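Local coordinates for protein beta-galactosidase (PDB 4CUA) that hydrolyses terminal beta-galactosides, the part described here being its carbohydrate-binding module, which carries a bound calcium ion and probably recognises galactose-containing sugars, at residues 6-11 / 72-77; 19-24 / 120-125; 36-41 / 45-50; 126-131 / 157-162; 138-141 / 145-148. All coordinates share one frame; numbering follows the deposited sequence. Where two conformers were deposited one is given.

Contact 1 of 5, residues 6-11 / 72-77; sequences ANISDQ and SKRSVD. With EDO (1,2-ethanediol), chain I.
Ile8 and Arg74 meet through carbon rather than charge: CG2 of Ile8 lies over one face of the Arg74 guanidinium, toward its rim, 3.8 Å from NE, while CD1 of Ile8 runs along the arginine's methylenes to 4.0 Å from CB. The arginine chain bends at chi2 (-106°), which carries its flat end over the isoleucine. Val76 extends the apolar surface, its CG2 4.3 Å from CD1 of Ile8; branched aliphatics suit this buried place. The polar link is indirect: one water gives a proton to Ile8 O and accepts one from Arg74 NE. In the guanidinium plane, Arg74 NH1 donates to O2 of an ethanediol. Arg74 NH2 bonds to Gly66 O. Within 6-11, Asn7 OD1 accepts from opposite faces of its amide plane, Ser9 N closing an Asx turn and Asp10 N widening it to an Asx motif, with Ile8 in the bend. That loop pairs by backbone with Ala180 and Ile178, whereas Arg74 and Val76 sit on strand 70-83, between strands 58-67 and 145-155.

Contact 2 of 5, residues 19-24 / 120-125; sequences LAFASD and HVFNDS. With EDO (1,2-ethanediol), chain H; EDO (1,2-ethanediol), chain E.
Phe21 and Phe122 stack face to face, centroids 4.3 Å apart and planes inclined at 29°, so that the overlap is close but not flush. CE2 of Phe122 stands over the centre of the Phe21 ring, 3.6 Å from CE2 of Phe21. Phe21 holds CG between its backbone N and carbonyl carbon (chi1 61°), and this turns the ring off strand 19-22 toward the loop. Both rings are buried, where a large apolar surface is an advantage, and Ala157 of strand 157-163 touches both. Phe122 belongs to a 3-10 turn, 121-123, by which a long loop of the beta-sandwich, a fold usual for galactose-binding-like domains, folds back on the sheet. His120 fixes that turn: its ND1 accepts from Phe122 N at 2.9 Å, and its CE1 lies over the Phe122 ring. Elsewhere the contact is looser and polar. An ethanediol lies with O2 at the edge of the Phe21 ring and O1 donating to Asn123 OD1 at 2.6 Å; beyond the turn, a second, over a His120 face, accepts from Val121 N.

Contact 3 of 5, residues 36-41 / 45-50; sequences DKLISY and PANRWT. With CA (calcium ion), chain C; EDO (1,2-ethanediol), chain F; EDO (1,2-ethanediol), chain D.
Pro45, preceded by a cis peptide bond, offers its carbonyl to Ser40: the hydroxyl OG donates to Pro45 O at 2.7 Å, from somewhat out of the carbonyl plane. A small serine suits this buried spot, because with OG anti to its backbone N (chi1 177°) it reaches the neighbouring main chain directly. Asn47 follows and does most of the work. Its CG stands anti to the backbone N (chi1 -178°), sending the amide to the calcium, which OD1 binds at 2.3 Å. The other end of the same amide is used too: ND2 donates to Asp36 OD2 at 2.8 Å along a nearly straight line (170°), meeting the syn lone pair, with amide and carboxylate nearly coplanar. An asparagine therefore supplies both a metal ligand and a donor that holds the neighbouring ligand in place. Asp36 OD1 binds the ion at 2.4 Å and also accepts Leu38 N, closing an Asx turn that presents Leu38 O to the calcium at 2.3 Å. Asn33, Thr174 and Glu175 complete this six-residue calcium site, which ties loops of the beta-sandwich to strand 172-177. A water accepts from Asn47 N and Arg48 NH1 and probably donates to Ser40 O. Arg48, extended from CG to NE, leads its guanidinium to an ethanediol, whose O2 accepts from NE at 2.8 Å. Strand 49-50 then begins, with the Trp49 backbone paired to Ile173.

Contact 4 of 5, residues 126-131 / 157-162; sequences ANWKPV and AIRIRM. With EDO (1,2-ethanediol), chain E.
The guanidinium of Arg159 lies flat on the indole of Trp128, the two planes only 11° apart and their centres 3.5 Å from each other. Such a cation-pi stack lets a charged side chain rest on a buried aromatic. CZ of Arg159 sits over the five-membered ring, 17° off its normal, while CD of Arg159 makes a CH-pi contact with the six-membered ring at 3.7 Å from its centroid. The arginine can span both rings because its chain is extended from CG to NE. Tryptophan suits the place by offering a double ring to match this length. Its far end also meets strand 157-163 itself, with CH2 of Trp128 4.1 Å from CB of Ala157, a residue small enough to admit the indole. The polar atoms look elsewhere: Trp128 NE1 bonds to Phe122 O, Arg159 NE forms a salt bridge with Glu98, and Arg159 NH1 donates to O2 of an ethanediol at 2.8 Å. These bonds probably fix the rotation of both flat groups. Strand 94-100 pairs antiparallel with both strand 128-130 and strand 157-163, so Trp128 and Arg159 meet across it, with Phe122 packed against the indole from the loop before.

Contact 5 of 5, residues 138-141 / 145-148; sequences AQLK and MNHF
The Phe148 ring is met at its edge by Leu140, whose CD2 lies near the ring plane, 3.8 Å from CZ of Phe148. Tyr95 also meets this ring, their planes at about 60°. The second flat group, the amide of Asn146, makes its bonds close to its own plane. Its OD1 accepts the backbone N of Lys141 at 2.9 Å, in the carbonyl plane and on a lone pair, with an N-H...O angle of 166°. Its ND2 donates to Lys141 O at 2.7 Å. One side chain thus grips both polar backbone atoms of a single residue, as a paired strand would, and this fixes the rotation of the amide and which end is oxygen. Asparagine suits the place because it carries an acceptor and a donor side by side. The arrangement closes the short connection into strand 145-155, an element of the beta-sandwich that pairs antiparallel with strand 70-83; Asn146 itself bonds by backbone to Val81. OD1 of Asn146 also comes within 3.3 Å of Leu140 CA. The leucine, with CG beside its backbone N (chi1 -57°), brings its methyl end toward the strand, where Phe83 and Pro92 touch it too.

Overall arrangement
All five contacts reach one antiparallel, curled sheet of this beta-sandwich module, which has no helix. Contacts 2 and 4 lie closest, centres about 10 Å apart, and touch through Phe122 and Trp128. Contact 3, with the calcium, sits on the opposite side of the chain's centre from both, its centre about 21 Å from that of contact 2, yet Trp49 reaches Asp24 and Met162. Contact 1 touches contact 3 through Lys37 and contact 4 through Ile158. Contact 5 meets contact 3 where Tyr41 and Ile39 approach Met145. Along the chain contacts 1 and 2 interlock, contact 3 falling within both spans and contact 5 within that of contact 4, so loops from distant sequence positions are joined around a common sheet.

Contact 1 of 5, residues 6-11 / 72-77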
# COMPACT_ATOMS: atom_id res chain seq x y z
N ALA A 6 6.23 -6.24 -15.98
CA ALA A 6 6.07 -7.29 -14.98
C ALA A 6 5.43 -6.65 -13.72
O ALA A 6 5.64 -5.48 -13.42
CB ALA A 6 7.39 -7.84 -14.57
N ASN A 7 4.65 -7.45 -13.08
CA ASN A 7 4.00 -7.00 -11.81
C ASN A 7 5.01 -7.24 -10.70
O ASN A 7 5.30 -8.35 -10.37
CB ASN A 7 2.68 -7.77 -11.62
CG ASN A 7 1.98 -7.41 -10.33
OD1 ASN A 7 2.62 -7.38 -9.28
ND2 ASN A 7 0.69 -7.25 -10.38
N ILE A 8 5.47 -6.16 -10.07
CA ILE A 8 6.48 -6.20 -9.07
C ILE A 8 5.93 -5.97 -7.65
O ILE A 8 6.69 -5.90 -6.72
CB ILE A 8 7.59 -5.17 -9.38
CG1 ILE A 8 7.02 -3.79 -9.56
CG2 ILE A 8 8.37 -5.62 -10.65
CD1 ILE A 8 8.06 -2.64 -9.66
N SER A 9 4.60 -6.04 -7.49
CA SER A 9 4.02 -6.03 -6.15
C SER A 9 3.40 -7.33 -5.71
O SER A 9 3.34 -7.58 -4.51
CB SER A 9 2.94 -4.97 -6.10
OG SER A 9 1.95 -5.08 -7.06
N ASP A 10 2.95 -8.18 -6.64
CA ASP A 10 2.36 -9.41 -6.22
C ASP A 10 3.20 -10.29 -5.36
O ASP A 10 4.41 -10.47 -5.63
CB ASP A 10 1.94 -10.33 -7.38
CG ASP A 10 0.82 -9.80 -8.23
OD1 ASP A 10 0.04 -8.89 -7.88
OD2 ASP A 10 0.66 -10.33 -9.39
N GLN A 11 2.61 -10.94 -4.40
CA GLN A 11 3.27 -11.98 -3.65
C GLN A 11 3.66 -13.14 -4.56
O GLN A 11 2.97 -13.44 -5.51
CB GLN A 11 2.37 -12.65 -2.60
CG GLN A 11 2.00 -11.79 -1.44
CD GLN A 11 0.92 -12.48 -0.61
OE1 GLN A 11 0.98 -13.68 -0.37
NE2 GLN A 11 -0.02 -11.70 -0.06
N SER A 72 15.21 -5.90 -3.01
CA SER A 72 15.67 -5.22 -4.22
C SER A 72 15.12 -3.86 -4.33
O SER A 72 13.95 -3.62 -3.98
CB SER A 72 15.22 -6.02 -5.42
OG SER A 72 15.78 -5.48 -6.62
N LYS A 73 15.91 -2.93 -4.80
CA LYS A 73 15.35 -1.73 -5.31
C LYS A 73 14.69 -2.00 -6.63
O LYS A 73 15.09 -2.90 -7.37
CB LYS A 73 16.40 -0.61 -5.54
CG LYS A 73 17.01 -0.08 -4.29
CD LYS A 73 17.86 1.15 -4.64
CE LYS A 73 18.48 1.70 -3.39
NZ LYS A 73 19.33 2.91 -3.63
N ARG A 74 13.68 -1.23 -6.92
CA ARG A 74 13.05 -1.22 -8.23
C ARG A 74 12.84 0.18 -8.72
O ARG A 74 12.68 1.13 -7.94
CB ARG A 74 11.65 -1.88 -8.14
CG ARG A 74 11.67 -3.31 -7.70
CD ARG A 74 11.40 -4.28 -8.81
NE ARG A 74 11.41 -5.65 -8.41
CZ ARG A 74 11.81 -6.59 -9.29
NH1 ARG A 74 12.20 -6.17 -10.49
NH2 ARG A 74 11.85 -7.83 -8.96
N SER A 75 12.78 0.31 -10.05
CA SER A 75 12.43 1.56 -10.71
C SER A 75 10.90 1.67 -10.89
O SER A 75 10.28 0.93 -11.64
CB SER A 75 13.09 1.63 -12.09
OG SER A 75 12.65 2.82 -12.73
N VAL A 76 10.29 2.60 -10.16
CA VAL A 76 8.85 2.69 -10.04
C VAL A 76 8.31 4.00 -10.53
O VAL A 76 8.71 5.10 -10.08
CB VAL A 76 8.40 2.49 -8.55
CG1 VAL A 76 6.89 2.58 -8.46
CG2 VAL A 76 8.98 1.22 -7.98
N ASP A 77 7.30 3.95 -11.37
CA ASP A 77 6.64 5.12 -11.86
C ASP A 77 5.10 5.10 -11.87
O ASP A 77 4.43 5.92 -12.45
CB ASP A 77 7.22 5.53 -13.27
CG ASP A 77 6.70 4.65 -14.40
OD1 ASP A 77 5.98 3.66 -14.13
OD2 ASP A 77 7.05 4.94 -15.58
C1 EDO I . 13.82 -2.16 -12.21
O1 EDO I . 14.50 -1.66 -11.08
C2 EDO I . 13.44 -3.59 -12.05
O2 EDO I . 12.02 -3.63 -12.10
O HOH W 1 9.34 -6.60 -6.35

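Contact 2 of 5, residues 19-24 / 120-125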
# COMPACT_ATOMS: atom_id res chain seq x y z
N LEU A 19 6.65 -7.75 -0.27
CA LEU A 19 5.84 -7.82 0.95
C LEU A 19 5.06 -6.54 1.05
O LEU A 19 5.63 -5.45 0.95
CB LEU A 19 6.76 -7.88 2.18
CG LEU A 19 6.21 -7.80 3.59
CD1 LEU A 19 5.37 -9.04 3.88
CD2 LEU A 19 7.40 -7.79 4.55
N ALA A 20 3.76 -6.66 1.24
CA ALA A 20 2.91 -5.51 1.60
C ALA A 20 3.08 -5.21 3.07
O ALA A 20 3.25 -6.10 3.93
CB ALA A 20 1.45 -5.83 1.30
N PHE A 21 3.01 -3.93 3.41
CA PHE A 21 3.11 -3.51 4.81
C PHE A 21 2.12 -2.35 5.01
O PHE A 21 1.71 -1.67 4.08
CB PHE A 21 4.55 -3.10 5.15
CG PHE A 21 5.07 -1.92 4.34
CD1 PHE A 21 4.87 -0.61 4.74
CD2 PHE A 21 5.81 -2.12 3.15
CE1 PHE A 21 5.37 0.44 4.03
CE2 PHE A 21 6.27 -1.06 2.44
CZ PHE A 21 6.03 0.22 2.86
N ALA A 22 1.73 -2.14 6.29
CA ALA A 22 0.86 -1.06 6.66
C ALA A 22 1.26 -0.50 7.98
O ALA A 22 1.82 -1.22 8.81
CB ALA A 22 -0.57 -1.51 6.73
N SER A 23 0.99 0.78 8.18
CA SER A 23 1.27 1.36 9.51
C SER A 23 0.40 0.71 10.60
O SER A 23 0.84 0.51 11.73
CB SER A 23 0.99 2.85 9.44
OG SER A 23 -0.28 3.15 8.99
N ASP A 24 -0.83 0.38 10.27
CA ASP A 24 -1.81 -0.23 11.14
C ASP A 24 -2.88 -0.86 10.28
O ASP A 24 -3.12 -0.48 9.11
CB ASP A 24 -2.43 0.81 12.09
CG ASP A 24 -3.20 0.21 13.18
OD1 ASP A 24 -2.80 -0.81 13.74
OD2 ASP A 24 -4.29 0.83 13.54
N HIS A 120 11.06 0.62 13.36
CA HIS A 120 11.35 0.37 11.95
C HIS A 120 11.58 1.68 11.24
O HIS A 120 10.86 2.63 11.44
CB HIS A 120 10.17 -0.40 11.34
CG HIS A 120 10.50 -1.03 10.04
ND1 HIS A 120 10.49 -0.33 8.87
CD2 HIS A 120 10.92 -2.28 9.72
CE1 HIS A 120 10.83 -1.12 7.87
NE2 HIS A 120 11.14 -2.29 8.37
N VAL A 121 12.51 1.62 10.27
CA VAL A 121 12.83 2.80 9.43
C VAL A 121 11.63 3.39 8.76
O VAL A 121 11.54 4.60 8.49
CB VAL A 121 13.92 2.50 8.41
CG1 VAL A 121 15.24 2.25 9.13
CG2 VAL A 121 13.58 1.35 7.46
N PHE A 122 10.64 2.57 8.46
CA PHE A 122 9.48 3.10 7.80
C PHE A 122 8.70 4.12 8.63
O PHE A 122 7.97 4.90 8.08
CB PHE A 122 8.48 2.01 7.37
CG PHE A 122 8.96 1.11 6.28
CD1 PHE A 122 10.03 1.43 5.43
CD2 PHE A 122 8.30 -0.10 6.08
CE1 PHE A 122 10.44 0.56 4.42
CE2 PHE A 122 8.69 -0.95 5.05
CZ PHE A 122 9.74 -0.62 4.23
N ASN A 123 8.84 4.07 9.96
CA ASN A 123 8.12 4.98 10.81
C ASN A 123 8.75 6.38 10.88
O ASN A 123 8.12 7.27 11.48
CB ASN A 123 8.03 4.42 12.20
CG ASN A 123 7.18 3.15 12.23
OD1 ASN A 123 6.12 3.11 11.61
ND2 ASN A 123 7.64 2.16 12.98
N ASP A 124 9.96 6.54 10.38
CA ASP A 124 10.66 7.86 10.39
C ASP A 124 10.32 8.61 9.12
O ASP A 124 10.73 8.17 8.02
CB ASP A 124 12.13 7.61 10.56
CG ASP A 124 12.96 8.91 10.70
OD1 ASP A 124 12.34 9.99 10.54
OD2 ASP A 124 14.20 8.71 10.89
N SER A 125 9.63 9.72 9.24
CA SER A 125 9.24 10.52 8.06
C SER A 125 10.46 11.04 7.28
O SER A 125 10.31 11.25 6.05
CB SER A 125 8.28 11.64 8.47
OG SER A 125 8.99 12.50 9.35
C1 EDO H . 15.85 -1.53 9.05
O1 EDO H . 16.76 -1.21 10.11
C2 EDO H . 14.47 -1.78 9.71
O2 EDO H . 14.14 -0.68 10.54
C1 EDO E . 4.78 3.10 8.53
O1 EDO E . 4.51 2.47 9.69
C2 EDO E . 4.55 2.03 7.39
O2 EDO E . 4.27 2.68 6.27

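Contact 3 of 5, residues 36-41 / 45-50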
# COMPACT_ATOMS: atom_id res chain seq x y z
N ASP A 36 -2.28 -10.19 -2.92
CA ASP A 36 -2.53 -11.63 -2.95
C ASP A 36 -3.16 -12.11 -4.28
O ASP A 36 -3.48 -13.32 -4.41
CB ASP A 36 -3.34 -12.10 -1.78
CG ASP A 36 -4.73 -11.55 -1.74
OD1 ASP A 36 -5.12 -10.78 -2.60
OD2 ASP A 36 -5.41 -11.88 -0.76
N LYS A 37 -3.33 -11.20 -5.22
CA LYS A 37 -3.88 -11.45 -6.57
C LYS A 37 -5.35 -11.75 -6.51
O LYS A 37 -5.93 -12.12 -7.54
CB LYS A 37 -3.10 -12.56 -7.34
CG LYS A 37 -1.64 -12.10 -7.63
CD LYS A 37 -0.80 -13.29 -7.97
CE LYS A 37 -0.34 -14.00 -6.69
NZ LYS A 37 0.53 -15.19 -6.84
N LEU A 38 -6.01 -11.56 -5.37
CA LEU A 38 -7.48 -11.69 -5.28
C LEU A 38 -8.02 -10.28 -5.23
O LEU A 38 -7.49 -9.43 -4.52
CB LEU A 38 -7.89 -12.45 -4.03
CG LEU A 38 -7.43 -13.89 -3.95
CD1 LEU A 38 -7.85 -14.51 -2.63
CD2 LEU A 38 -7.93 -14.69 -5.16
N ILE A 39 -9.03 -9.99 -6.00
CA ILE A 39 -9.63 -8.69 -6.08
C ILE A 39 -11.09 -8.89 -5.80
O ILE A 39 -11.81 -9.61 -6.53
CB ILE A 39 -9.45 -8.02 -7.43
CG1 ILE A 39 -7.92 -7.88 -7.72
CG2 ILE A 39 -10.18 -6.69 -7.48
CD1 ILE A 39 -7.62 -7.09 -8.95
N SER A 40 -11.59 -8.27 -4.72
CA SER A 40 -13.01 -8.39 -4.36
C SER A 40 -13.53 -7.07 -3.83
O SER A 40 -12.97 -6.48 -2.91
CB SER A 40 -13.23 -9.44 -3.30
OG SER A 40 -14.64 -9.41 -2.98
N TYR A 41 -14.64 -6.63 -4.37
CA TYR A 41 -15.29 -5.41 -3.92
C TYR A 41 -16.52 -5.64 -3.02
O TYR A 41 -17.27 -4.73 -2.75
CB TYR A 41 -15.65 -4.54 -5.12
CG TYR A 41 -14.39 -4.08 -5.82
CD1 TYR A 41 -13.64 -3.02 -5.38
CD2 TYR A 41 -13.96 -4.73 -6.97
CE1 TYR A 41 -12.48 -2.64 -6.07
CE2 TYR A 41 -12.84 -4.36 -7.63
CZ TYR A 41 -12.13 -3.28 -7.21
OH TYR A 41 -10.97 -2.88 -7.84
N PRO A 45 -15.67 -13.28 -1.79
CA PRO A 45 -15.24 -13.23 -0.44
C PRO A 45 -14.79 -11.84 -0.05
O PRO A 45 -14.39 -11.06 -0.92
CB PRO A 45 -14.04 -14.15 -0.46
CG PRO A 45 -13.41 -13.85 -1.77
CD PRO A 45 -14.56 -13.61 -2.71
N ALA A 46 -14.80 -11.55 1.24
CA ALA A 46 -14.15 -10.38 1.76
C ALA A 46 -12.66 -10.56 1.56
O ALA A 46 -12.07 -11.56 2.03
CB ALA A 46 -14.47 -10.15 3.21
N ASN A 47 -12.05 -9.60 0.89
CA ASN A 47 -10.60 -9.63 0.67
C ASN A 47 -10.08 -8.19 0.58
O ASN A 47 -10.32 -7.49 -0.40
CB ASN A 47 -10.26 -10.35 -0.65
CG ASN A 47 -8.76 -10.42 -0.85
OD1 ASN A 47 -8.17 -9.54 -1.50
ND2 ASN A 47 -8.15 -11.43 -0.29
N ARG A 48 -9.52 -7.71 1.66
CA ARG A 48 -9.14 -6.31 1.74
C ARG A 48 -8.25 -6.05 2.92
O ARG A 48 -8.33 -6.76 3.93
CB ARG A 48 -10.38 -5.44 1.78
CG ARG A 48 -11.38 -5.83 2.84
CD ARG A 48 -12.56 -4.91 2.82
NE ARG A 48 -13.61 -5.26 3.76
CZ ARG A 48 -14.63 -6.08 3.49
NH1 ARG A 48 -14.75 -6.71 2.35
NH2 ARG A 48 -15.54 -6.32 4.46
N TRP A 49 -7.37 -5.02 2.80
CA TRP A 49 -6.84 -4.35 3.95
C TRP A 49 -7.81 -3.24 4.30
O TRP A 49 -8.38 -2.58 3.43
CB TRP A 49 -5.50 -3.71 3.62
CG TRP A 49 -5.07 -2.73 4.69
CD1 TRP A 49 -4.38 -3.02 5.79
CD2 TRP A 49 -5.34 -1.31 4.73
NE1 TRP A 49 -4.18 -1.88 6.53
CE2 TRP A 49 -4.78 -0.83 5.92
CE3 TRP A 49 -6.02 -0.45 3.89
CZ2 TRP A 49 -4.84 0.52 6.28
CZ3 TRP A 49 -6.06 0.91 4.25
CH2 TRP A 49 -5.48 1.36 5.43
N THR A 50 -8.03 -3.04 5.61
CA THR A 50 -8.69 -1.81 6.07
C THR A 50 -8.04 -1.44 7.37
O THR A 50 -7.38 -2.24 7.99
CB THR A 50 -10.20 -1.98 6.31
OG1 THR A 50 -10.42 -2.57 7.59
CG2 THR A 50 -10.93 -2.79 5.27
CA CA C . -6.37 -8.75 -2.64
C1 EDO F . -10.09 -11.31 4.93
O1 EDO F . -8.89 -11.08 5.61
C2 EDO F . -11.00 -10.09 5.02
O2 EDO F . -10.46 -8.98 4.26
C1 EDO D . -15.15 -3.29 6.65
O1 EDO D . -16.23 -4.14 6.32
C2 EDO D . -14.06 -3.98 7.44
O2 EDO D . -13.47 -5.02 6.58
O HOH W 2 -13.53 -7.34 -0.23

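Contact 4 of 5, residues 126-131 / 157-162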
# COMPACT_ATOMS: atom_id res chain seq x y z
N ALA A 126 11.64 11.17 7.89
CA ALA A 126 12.85 11.53 7.13
C ALA A 126 13.25 10.51 6.07
O ALA A 126 14.08 10.77 5.19
CB ALA A 126 14.03 11.83 8.04
N ASN A 127 12.69 9.31 6.16
CA ASN A 127 13.05 8.26 5.23
C ASN A 127 12.14 8.18 4.00
O ASN A 127 12.36 7.26 3.19
CB ASN A 127 13.06 6.92 5.99
CG ASN A 127 14.23 6.80 6.93
OD1 ASN A 127 15.28 7.39 6.68
ND2 ASN A 127 14.08 6.02 8.01
N TRP A 128 11.19 9.09 3.89
CA TRP A 128 10.25 9.17 2.81
C TRP A 128 10.27 10.52 2.11
O TRP A 128 10.43 11.57 2.76
CB TRP A 128 8.85 8.95 3.32
CG TRP A 128 8.69 7.58 3.93
CD1 TRP A 128 8.75 7.27 5.23
CD2 TRP A 128 8.42 6.36 3.23
NE1 TRP A 128 8.62 5.91 5.43
CE2 TRP A 128 8.36 5.34 4.20
CE3 TRP A 128 8.22 6.04 1.91
CZ2 TRP A 128 8.15 3.99 3.87
CZ3 TRP A 128 7.98 4.68 1.57
CH2 TRP A 128 7.93 3.70 2.57
N LYS A 129 10.09 10.49 0.78
CA LYS A 129 9.77 11.70 0.07
C LYS A 129 8.55 11.50 -0.79
O LYS A 129 8.28 10.32 -1.21
CB LYS A 129 10.91 12.11 -0.87
CG LYS A 129 12.18 12.57 -0.13
CD LYS A 129 13.11 13.26 -1.11
CE LYS A 129 14.37 13.66 -0.37
NZ LYS A 129 15.36 14.19 -1.33
N PRO A 130 7.80 12.56 -1.08
CA PRO A 130 6.65 12.43 -1.95
C PRO A 130 7.03 12.25 -3.41
O PRO A 130 8.03 12.77 -3.83
CB PRO A 130 5.88 13.71 -1.78
CG PRO A 130 6.97 14.72 -1.48
CD PRO A 130 7.99 13.99 -0.66
N VAL A 131 6.27 11.43 -4.13
CA VAL A 131 6.47 11.31 -5.55
C VAL A 131 6.24 12.71 -6.21
O VAL A 131 5.52 13.56 -5.72
CB VAL A 131 5.61 10.20 -6.16
CG1 VAL A 131 6.06 8.89 -5.52
CG2 VAL A 131 4.12 10.50 -6.10
N ALA A 157 10.87 0.78 -1.62
CA ALA A 157 9.45 0.76 -1.20
C ALA A 157 8.71 1.97 -1.60
O ALA A 157 9.26 3.08 -1.61
CB ALA A 157 9.37 0.60 0.31
N ILE A 158 7.45 1.82 -1.95
CA ILE A 158 6.56 2.92 -2.02
C ILE A 158 5.41 2.64 -1.10
O ILE A 158 5.15 1.47 -0.81
CB ILE A 158 6.13 3.32 -3.45
CG1 ILE A 158 5.22 2.24 -4.04
CG2 ILE A 158 7.38 3.63 -4.27
CD1 ILE A 158 4.33 2.72 -5.16
N ARG A 159 4.75 3.70 -0.69
CA ARG A 159 3.53 3.61 0.09
C ARG A 159 2.56 4.71 -0.25
O ARG A 159 2.94 5.78 -0.79
CB ARG A 159 3.78 3.60 1.59
CG ARG A 159 4.18 4.94 2.19
CD ARG A 159 4.60 4.76 3.64
NE ARG A 159 4.84 6.08 4.22
CZ ARG A 159 5.26 6.24 5.48
NH1 ARG A 159 5.40 5.19 6.28
NH2 ARG A 159 5.47 7.46 5.91
N ILE A 160 1.30 4.46 0.03
CA ILE A 160 0.26 5.42 -0.06
C ILE A 160 -0.27 5.65 1.38
O ILE A 160 -0.71 4.77 2.03
CB ILE A 160 -0.81 5.08 -1.14
CG1 ILE A 160 -1.82 6.17 -1.26
CG2 ILE A 160 -1.47 3.71 -0.87
CD1 ILE A 160 -2.84 6.03 -2.37
N ARG A 161 -0.20 6.92 1.80
CA ARG A 161 -0.53 7.33 3.18
C ARG A 161 -1.80 8.14 3.11
O ARG A 161 -1.91 9.16 2.36
CB ARG A 161 0.65 8.13 3.73
CG ARG A 161 0.41 8.62 5.16
CD ARG A 161 1.69 9.07 5.78
NE ARG A 161 2.45 10.03 4.97
CZ ARG A 161 2.18 11.32 4.87
NH1 ARG A 161 1.21 11.89 5.56
NH2 ARG A 161 2.96 12.05 4.09
N MSE A 162 -2.82 7.70 3.85
CA MSE A 162 -4.19 8.05 3.57
C MSE A 162 -5.03 8.40 4.78
O MSE A 162 -4.91 7.74 5.81
CB MSE A 162 -4.93 6.83 2.99
CG MSE A 162 -4.28 6.39 1.67
SE MSE A 162 -4.93 4.62 1.12
CE MSE A 162 -4.11 3.56 2.54
C1 EDO E . 4.78 3.10 8.53
O1 EDO E . 4.51 2.47 9.69
C2 EDO E . 4.55 2.03 7.39
O2 EDO E . 4.27 2.68 6.27

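Contact 5 of 5, residues 138-141 / 145-148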
# COMPACT_ATOMS: atom_id res chain seq x y z
N ALA A 138 -9.13 12.42 -10.80
CA ALA A 138 -9.64 13.68 -10.22
C ALA A 138 -10.42 13.42 -8.96
O ALA A 138 -10.43 14.22 -8.03
CB ALA A 138 -10.50 14.44 -11.26
N GLN A 139 -11.06 12.24 -8.89
CA GLN A 139 -11.62 11.75 -7.63
C GLN A 139 -11.41 10.26 -7.53
O GLN A 139 -11.64 9.52 -8.48
CB GLN A 139 -13.08 12.06 -7.50
CG GLN A 139 -13.92 11.68 -8.66
CD GLN A 139 -15.04 12.68 -8.89
OE1 GLN A 139 -15.48 13.41 -7.98
NE2 GLN A 139 -15.52 12.73 -10.13
N LEU A 140 -11.01 9.82 -6.36
CA LEU A 140 -10.88 8.39 -6.12
C LEU A 140 -12.24 7.75 -6.15
O LEU A 140 -13.25 8.33 -5.67
CB LEU A 140 -10.23 8.17 -4.76
CG LEU A 140 -8.87 8.83 -4.54
CD1 LEU A 140 -8.34 8.44 -3.15
CD2 LEU A 140 -7.89 8.47 -5.63
N LYS A 141 -12.30 6.52 -6.67
CA LYS A 141 -13.52 5.78 -6.76
C LYS A 141 -13.35 4.37 -6.20
O LYS A 141 -12.41 3.64 -6.53
CB LYS A 141 -13.98 5.66 -8.22
CG LYS A 141 -14.41 6.98 -8.85
CD LYS A 141 -15.84 7.33 -8.45
CE LYS A 141 -16.24 8.77 -8.79
NZ LYS A 141 -15.62 9.23 -10.08
N MSE A 145 -9.84 -0.30 -10.08
CA MSE A 145 -8.42 0.00 -9.88
C MSE A 145 -8.19 1.44 -10.24
O MSE A 145 -8.49 1.87 -11.38
CB MSE A 145 -7.59 -0.91 -10.75
CG MSE A 145 -7.71 -2.40 -10.48
SE MSE A 145 -7.33 -2.96 -8.62
CE MSE A 145 -5.42 -2.62 -8.60
N ASN A 146 -7.72 2.23 -9.29
CA ASN A 146 -7.45 3.67 -9.48
C ASN A 146 -5.99 3.79 -9.81
O ASN A 146 -5.14 3.35 -9.07
CB ASN A 146 -7.73 4.45 -8.17
CG ASN A 146 -9.20 4.61 -7.86
OD1 ASN A 146 -9.68 5.73 -7.75
ND2 ASN A 146 -9.96 3.50 -7.73
N HIS A 147 -5.67 4.41 -10.95
CA HIS A 147 -4.31 4.41 -11.46
C HIS A 147 -3.60 5.74 -11.22
O HIS A 147 -4.17 6.78 -11.46
CB HIS A 147 -4.35 4.15 -12.97
CG HIS A 147 -5.00 2.87 -13.31
ND1 HIS A 147 -4.43 1.67 -13.03
CD2 HIS A 147 -6.20 2.60 -13.85
CE1 HIS A 147 -5.24 0.69 -13.41
NE2 HIS A 147 -6.30 1.23 -13.94
N PHE A 148 -2.39 5.64 -10.72
CA PHE A 148 -1.48 6.73 -10.44
C PHE A 148 -0.18 6.55 -11.20
O PHE A 148 0.29 5.44 -11.41
CB PHE A 148 -1.12 6.76 -8.93
CG PHE A 148 -2.31 6.84 -8.02
CD1 PHE A 148 -2.92 8.02 -7.70
CD2 PHE A 148 -2.83 5.66 -7.48
CE1 PHE A 148 -4.02 8.07 -6.85
CE2 PHE A 148 -3.92 5.72 -6.62
CZ PHE A 148 -4.52 6.92 -6.29